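Local coordinates for protein myosin-2 (Saccharomyces cerevisiae, PDB 6IXO) that carries organelles and other cargo along actin cables as a class V myosin heavy chain, the part here being its globular cargo-binding tail domain, at residues Asn235-Met247 with Ser367-Asp379. Sequence-based numbering, arbitrary orientation.
Sequences NYVDAICFNELIM and SIFITPETGPFTD
Extended chain from Phe-369 to Glu-373 runs along helix 223-247 in the opposite direction, with the CA atoms of Ala-239 and Ile-370 5.4 Å apart. In this all-helical globular tail of a class V myosin, a long loop between helices 336-350 and 403-415 thus returns to the DIL region and lies lengthwise on one of its helices. One side-chain amide on the helix grips the loop backbone. Asn-243 accepts from Ile-370 N at OD1 (2.8 Å), on a lone pair in the carbonyl plane, and donates from ND2 to Ile-370 O (2.8 Å) at an N-H...O angle of 166°. The pair of bonds engages both polar backbone atoms of Ile-370 and fixes the rotation of the amide. Losing this amide to an alanine would probably leave Ile-370 N and O without their partners on the helix. With CG1 anti to its carbonyl carbon (chi1 -61°), Ile-370 brings CD1 to Phe-242 CD2 (3.7 Å), while its other branch, CG2, rests on the Ala-239 methyl. Farther along, Pro-372 packs against Tyr-236, whose CE1 meets its CB at 3.7 Å, and against Ile-240 CG2, which also lies over one face of the tyrosine ring. Helix 134-180 adds a further hold there, Gln-167 NE2 bonding to Glu-373 O. At the other end the edge of the Phe-242 ring, through CE2, meets Ile-368 O, which accepts from Gln-317 NE2 of helix 315-323, and Ile-246 CD1 packs on Ile-368 CB. The Phe-369 ring stands nearly perpendicular to the Asn-243 amide (81°). Met-247 reaches this ring at its edge, CG lying 3.5 Å from Phe-369 CE1 and SD making a Met-aromatic contact 4.8 Å from the ring centroid.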
loop_
_atom_site.group_PDB
_atom_site.type_symbol
_atom_site.label_atom_id
_atom_site.label_comp_id
_atom_site.label_asym_id
_atom_site.label_seq_id
_atom_site.Cartn_x
_atom_site.Cartn_y
_atom_site.Cartn_z
ATOM N N ASN A 235 -10.606 -2.061 -5.447
ATOM C CA ASN A 235 -11.104 -3.353 -5.953
ATOM C C ASN A 235 -11.523 -4.281 -4.823
ATOM O O ASN A 235 -12.540 -5.018 -4.930
ATOM C CB ASN A 235 -10.061 -4.073 -6.803
ATOM C CG ASN A 235 -9.977 -3.492 -8.196
ATOM O OD1 ASN A 235 -10.997 -3.181 -8.774
ATOM N ND2 ASN A 235 -8.759 -3.384 -8.751
ATOM N N TYR A 236 -10.716 -4.253 -3.770
ATOM C CA TYR A 236 -10.943 -5.063 -2.580
ATOM C C TYR A 236 -12.260 -4.644 -1.895
ATOM O O TYR A 236 -13.099 -5.473 -1.578
ATOM C CB TYR A 236 -9.798 -4.910 -1.585
ATOM C CG TYR A 236 -9.864 -5.935 -0.453
ATOM C CD1 TYR A 236 -9.508 -7.267 -0.678
ATOM C CD2 TYR A 236 -10.232 -5.556 0.835
ATOM C CE1 TYR A 236 -9.560 -8.234 0.376
ATOM C CE2 TYR A 236 -10.242 -6.497 1.920
ATOM C CZ TYR A 236 -9.944 -7.822 1.659
ATOM O OH TYR A 236 -9.942 -8.717 2.695
ATOM N N VAL A 237 -12.405 -3.354 -1.643
ATOM C CA VAL A 237 -13.661 -2.844 -1.056
ATOM C C VAL A 237 -14.870 -3.265 -1.911
ATOM O O VAL A 237 -15.896 -3.713 -1.409
ATOM C CB VAL A 237 -13.590 -1.312 -0.942
ATOM C CG1 VAL A 237 -14.973 -0.706 -0.716
ATOM C CG2 VAL A 237 -12.593 -0.913 0.176
ATOM N N ASP A 238 -14.736 -3.108 -3.213
ATOM C CA ASP A 238 -15.790 -3.490 -4.142
ATOM C C ASP A 238 -16.192 -4.953 -3.934
ATOM O O ASP A 238 -17.374 -5.267 -3.809
ATOM C CB ASP A 238 -15.302 -3.248 -5.571
ATOM C CG ASP A 238 -16.431 -3.262 -6.618
ATOM O OD1 ASP A 238 -17.450 -2.585 -6.428
ATOM O OD2 ASP A 238 -16.282 -3.956 -7.627
ATOM N N ALA A 239 -15.202 -5.854 -3.908
ATOM C CA ALA A 239 -15.482 -7.303 -3.842
ATOM C C ALA A 239 -16.149 -7.647 -2.527
ATOM O O ALA A 239 -17.234 -8.271 -2.509
ATOM C CB ALA A 239 -14.120 -8.164 -4.001
ATOM N N ILE A 240 -15.536 -7.217 -1.417
ATOM C CA ILE A 240 -16.009 -7.706 -0.114
ATOM C C ILE A 240 -17.368 -7.062 0.215
ATOM O O ILE A 240 -18.221 -7.712 0.829
ATOM C CB ILE A 240 -15.013 -7.418 1.056
ATOM C CG1 ILE A 240 -14.863 -5.918 1.300
ATOM C CG2 ILE A 240 -13.651 -8.144 0.814
ATOM C CD1 ILE A 240 -13.980 -5.610 2.555
ATOM N N CYS A 241 -17.574 -5.794 -0.181
ATOM C CA CYS A 241 -18.919 -5.185 0.081
ATOM C C CYS A 241 -20.008 -5.782 -0.816
ATOM O O CYS A 241 -21.152 -6.016 -0.364
ATOM C CB CYS A 241 -18.883 -3.663 -0.115
ATOM S SG CYS A 241 -17.857 -2.900 1.186
ATOM N N PHE A 242 -19.682 -6.004 -2.085
ATOM C CA PHE A 242 -20.629 -6.657 -2.990
ATOM C C PHE A 242 -21.076 -8.020 -2.427
ATOM O O PHE A 242 -22.275 -8.365 -2.417
ATOM C CB PHE A 242 -20.014 -6.860 -4.386
ATOM C CG PHE A 242 -20.947 -7.578 -5.341
ATOM C CD1 PHE A 242 -21.928 -6.868 -6.041
ATOM C CD2 PHE A 242 -20.881 -8.980 -5.495
ATOM C CE1 PHE A 242 -22.833 -7.529 -6.926
ATOM C CE2 PHE A 242 -21.788 -9.667 -6.377
ATOM C CZ PHE A 242 -22.765 -8.921 -7.088
ATOM N N ASN A 243 -20.102 -8.800 -1.981
ATOM C CA ASN A 243 -20.380 -10.132 -1.496
ATOM C C ASN A 243 -21.312 -10.053 -0.299
ATOM O O ASN A 243 -22.196 -10.875 -0.161
ATOM C CB ASN A 243 -19.095 -10.869 -1.127
ATOM C CG ASN A 243 -18.242 -11.222 -2.363
ATOM O OD1 ASN A 243 -18.717 -11.152 -3.507
ATOM N ND2 ASN A 243 -17.006 -11.656 -2.125
ATOM N N GLU A 244 -21.136 -9.060 0.560
ATOM C CA GLU A 244 -22.050 -8.936 1.706
ATOM C C GLU A 244 -23.429 -8.557 1.222
ATOM O O GLU A 244 -24.450 -9.091 1.705
ATOM C CB GLU A 244 -21.552 -7.892 2.712
ATOM C CG GLU A 244 -20.282 -8.353 3.482
ATOM C CD GLU A 244 -20.549 -9.557 4.367
ATOM O OE1 GLU A 244 -21.680 -9.696 4.914
ATOM O OE2 GLU A 244 -19.632 -10.389 4.512
ATOM N N LEU A 245 -23.476 -7.614 0.287
ATOM C CA LEU A 245 -24.754 -7.166 -0.207
ATOM C C LEU A 245 -25.530 -8.304 -0.845
ATOM O O LEU A 245 -26.728 -8.455 -0.633
ATOM C CB LEU A 245 -24.562 -6.036 -1.225
ATOM C CG LEU A 245 -24.281 -4.687 -0.617
ATOM C CD1 LEU A 245 -23.602 -3.757 -1.701
ATOM C CD2 LEU A 245 -25.594 -4.056 -0.147
ATOM N N ILE A 246 -24.857 -9.128 -1.638
ATOM C CA ILE A 246 -25.633 -10.074 -2.443
ATOM C C ILE A 246 -26.219 -11.230 -1.594
ATOM O O ILE A 246 -27.151 -11.940 -2.033
ATOM C CB ILE A 246 -24.773 -10.657 -3.612
ATOM C CG1 ILE A 246 -25.724 -11.222 -4.690
ATOM C CG2 ILE A 246 -23.685 -11.665 -3.087
ATOM C CD1 ILE A 246 -25.093 -11.555 -5.996
ATOM N N MET A 247 -25.687 -11.421 -0.387
ATOM C CA MET A 247 -26.267 -12.451 0.520
ATOM C C MET A 247 -27.503 -11.973 1.287
ATOM O O MET A 247 -28.189 -12.765 1.915
ATOM C CB MET A 247 -25.215 -12.897 1.536
ATOM C CG MET A 247 -24.012 -13.575 0.910
ATOM S SD MET A 247 -22.930 -14.364 2.141
ATOM C CE MET A 247 -22.137 -12.913 2.840
ATOM N N SER A 367 -19.502 -18.899 -9.479
ATOM C CA SER A 367 -20.017 -18.372 -8.221
ATOM C C SER A 367 -20.729 -17.058 -8.419
ATOM O O SER A 367 -20.470 -16.354 -9.384
ATOM C CB SER A 367 -18.889 -18.175 -7.211
ATOM O OG SER A 367 -19.386 -17.601 -6.010
ATOM N N ILE A 368 -21.623 -16.722 -7.492
ATOM C CA ILE A 368 -22.230 -15.403 -7.467
ATOM C C ILE A 368 -21.330 -14.385 -6.751
ATOM O O ILE A 368 -21.605 -13.191 -6.780
ATOM C CB ILE A 368 -23.578 -15.409 -6.760
ATOM C CG1 ILE A 368 -23.394 -15.744 -5.272
ATOM C CG2 ILE A 368 -24.544 -16.396 -7.450
ATOM C CD1 ILE A 368 -24.655 -15.690 -4.437
ATOM N N PHE A 369 -20.273 -14.863 -6.096
ATOM C CA PHE A 369 -19.399 -13.978 -5.312
ATOM C C PHE A 369 -18.240 -13.482 -6.179
ATOM O O PHE A 369 -17.819 -14.167 -7.107
ATOM C CB PHE A 369 -18.818 -14.718 -4.076
ATOM C CG PHE A 369 -19.852 -15.092 -3.027
ATOM C CD1 PHE A 369 -20.485 -14.106 -2.286
ATOM C CD2 PHE A 369 -20.163 -16.430 -2.772
ATOM C CE1 PHE A 369 -21.438 -14.433 -1.313
ATOM C CE2 PHE A 369 -21.120 -16.766 -1.801
ATOM C CZ PHE A 369 -21.757 -15.757 -1.076
ATOM N N ILE A 370 -17.697 -12.324 -5.827
ATOM C CA ILE A 370 -16.458 -11.880 -6.455
ATOM C C ILE A 370 -15.323 -12.330 -5.552
ATOM O O ILE A 370 -15.330 -12.034 -4.358
ATOM C CB ILE A 370 -16.441 -10.370 -6.587
ATOM C CG1 ILE A 370 -17.614 -9.906 -7.458
ATOM C CG2 ILE A 370 -15.109 -9.840 -7.214
ATOM C CD1 ILE A 370 -17.731 -8.406 -7.385
ATOM N N THR A 371 -14.356 -13.028 -6.100
ATOM C CA THR A 371 -13.184 -13.404 -5.302
ATOM C C THR A 371 -12.309 -12.196 -4.953
ATOM O O THR A 371 -11.791 -11.557 -5.851
ATOM C CB THR A 371 -12.348 -14.401 -6.070
ATOM O OG1 THR A 371 -13.145 -15.561 -6.288
ATOM C CG2 THR A 371 -11.069 -14.745 -5.292
ATOM N N PRO A 372 -12.162 -11.862 -3.655
ATOM C CA PRO A 372 -11.295 -10.719 -3.302
ATOM C C PRO A 372 -9.839 -11.021 -3.684
ATOM O O PRO A 372 -9.428 -12.181 -3.591
ATOM C CB PRO A 372 -11.458 -10.593 -1.781
ATOM C CG PRO A 372 -12.740 -11.366 -1.457
ATOM C CD PRO A 372 -12.812 -12.459 -2.483
ATOM N N GLU A 373 -9.105 -10.022 -4.163
ATOM C CA GLU A 373 -7.683 -10.270 -4.520
ATOM C C GLU A 373 -6.868 -10.109 -3.264
ATOM O O GLU A 373 -6.829 -9.005 -2.703
ATOM C CB GLU A 373 -7.176 -9.286 -5.571
ATOM C CG GLU A 373 -7.731 -9.467 -6.970
ATOM C CD GLU A 373 -7.501 -10.857 -7.538
ATOM O OE1 GLU A 373 -8.349 -11.302 -8.348
ATOM O OE2 GLU A 373 -6.484 -11.501 -7.185
ATOM N N THR A 374 -6.193 -11.172 -2.837
ATOM C CA THR A 374 -5.464 -11.079 -1.587
ATOM C C THR A 374 -3.961 -11.205 -1.808
ATOM O O THR A 374 -3.196 -11.217 -0.854
ATOM C CB THR A 374 -5.950 -12.154 -0.589
ATOM O OG1 THR A 374 -5.800 -13.443 -1.181
ATOM C CG2 THR A 374 -7.428 -11.887 -0.258
ATOM N N GLY A 375 -3.558 -11.352 -3.060
ATOM C CA GLY A 375 -2.142 -11.283 -3.398
ATOM C C GLY A 375 -1.479 -12.650 -3.322
ATOM O O GLY A 375 -2.167 -13.663 -3.242
ATOM N N PRO A 376 -0.142 -12.688 -3.311
ATOM C CA PRO A 376 0.728 -11.506 -3.211
ATOM C C PRO A 376 0.710 -10.622 -4.439
ATOM O O PRO A 376 0.372 -11.082 -5.549
ATOM C CB PRO A 376 2.138 -12.126 -3.019
ATOM C CG PRO A 376 2.092 -13.396 -3.705
ATOM C CD PRO A 376 0.644 -13.931 -3.448
ATOM N N PHE A 377 1.075 -9.363 -4.233
ATOM C CA PHE A 377 1.005 -8.369 -5.281
ATOM C C PHE A 377 2.366 -7.984 -5.822
ATOM O O PHE A 377 3.332 -7.952 -5.060
ATOM C CB PHE A 377 0.342 -7.119 -4.738
ATOM C CG PHE A 377 -1.026 -7.386 -4.174
ATOM C CD1 PHE A 377 -2.104 -7.499 -5.012
ATOM C CD2 PHE A 377 -1.200 -7.534 -2.814
ATOM C CE1 PHE A 377 -3.405 -7.769 -4.477
ATOM C CE2 PHE A 377 -2.499 -7.773 -2.281
ATOM C CZ PHE A 377 -3.560 -7.892 -3.129
ATOM N N THR A 378 2.402 -7.651 -7.111
ATOM C CA THR A 378 3.579 -7.064 -7.725
ATOM C C THR A 378 4.015 -5.818 -6.935
ATOM O O THR A 378 3.200 -4.979 -6.599
ATOM C CB THR A 378 3.309 -6.707 -9.201
ATOM O OG1 THR A 378 2.936 -7.898 -9.902
ATOM C CG2 THR A 378 4.615 -6.118 -9.897
ATOM N N ASP A 379 5.320 -5.676 -6.676
ATOM C CA ASP A 379 5.780 -4.509 -5.958
ATOM C C ASP A 379 5.822 -3.353 -6.973
ATOM O O ASP A 379 6.667 -3.378 -7.888
ATOM C CB ASP A 379 7.194 -4.788 -5.351
ATOM C CG ASP A 379 7.839 -3.546 -4.729
ATOM O OD1 ASP A 379 7.191 -2.459 -4.608
ATOM O OD2 ASP A 379 9.010 -3.686 -4.310
#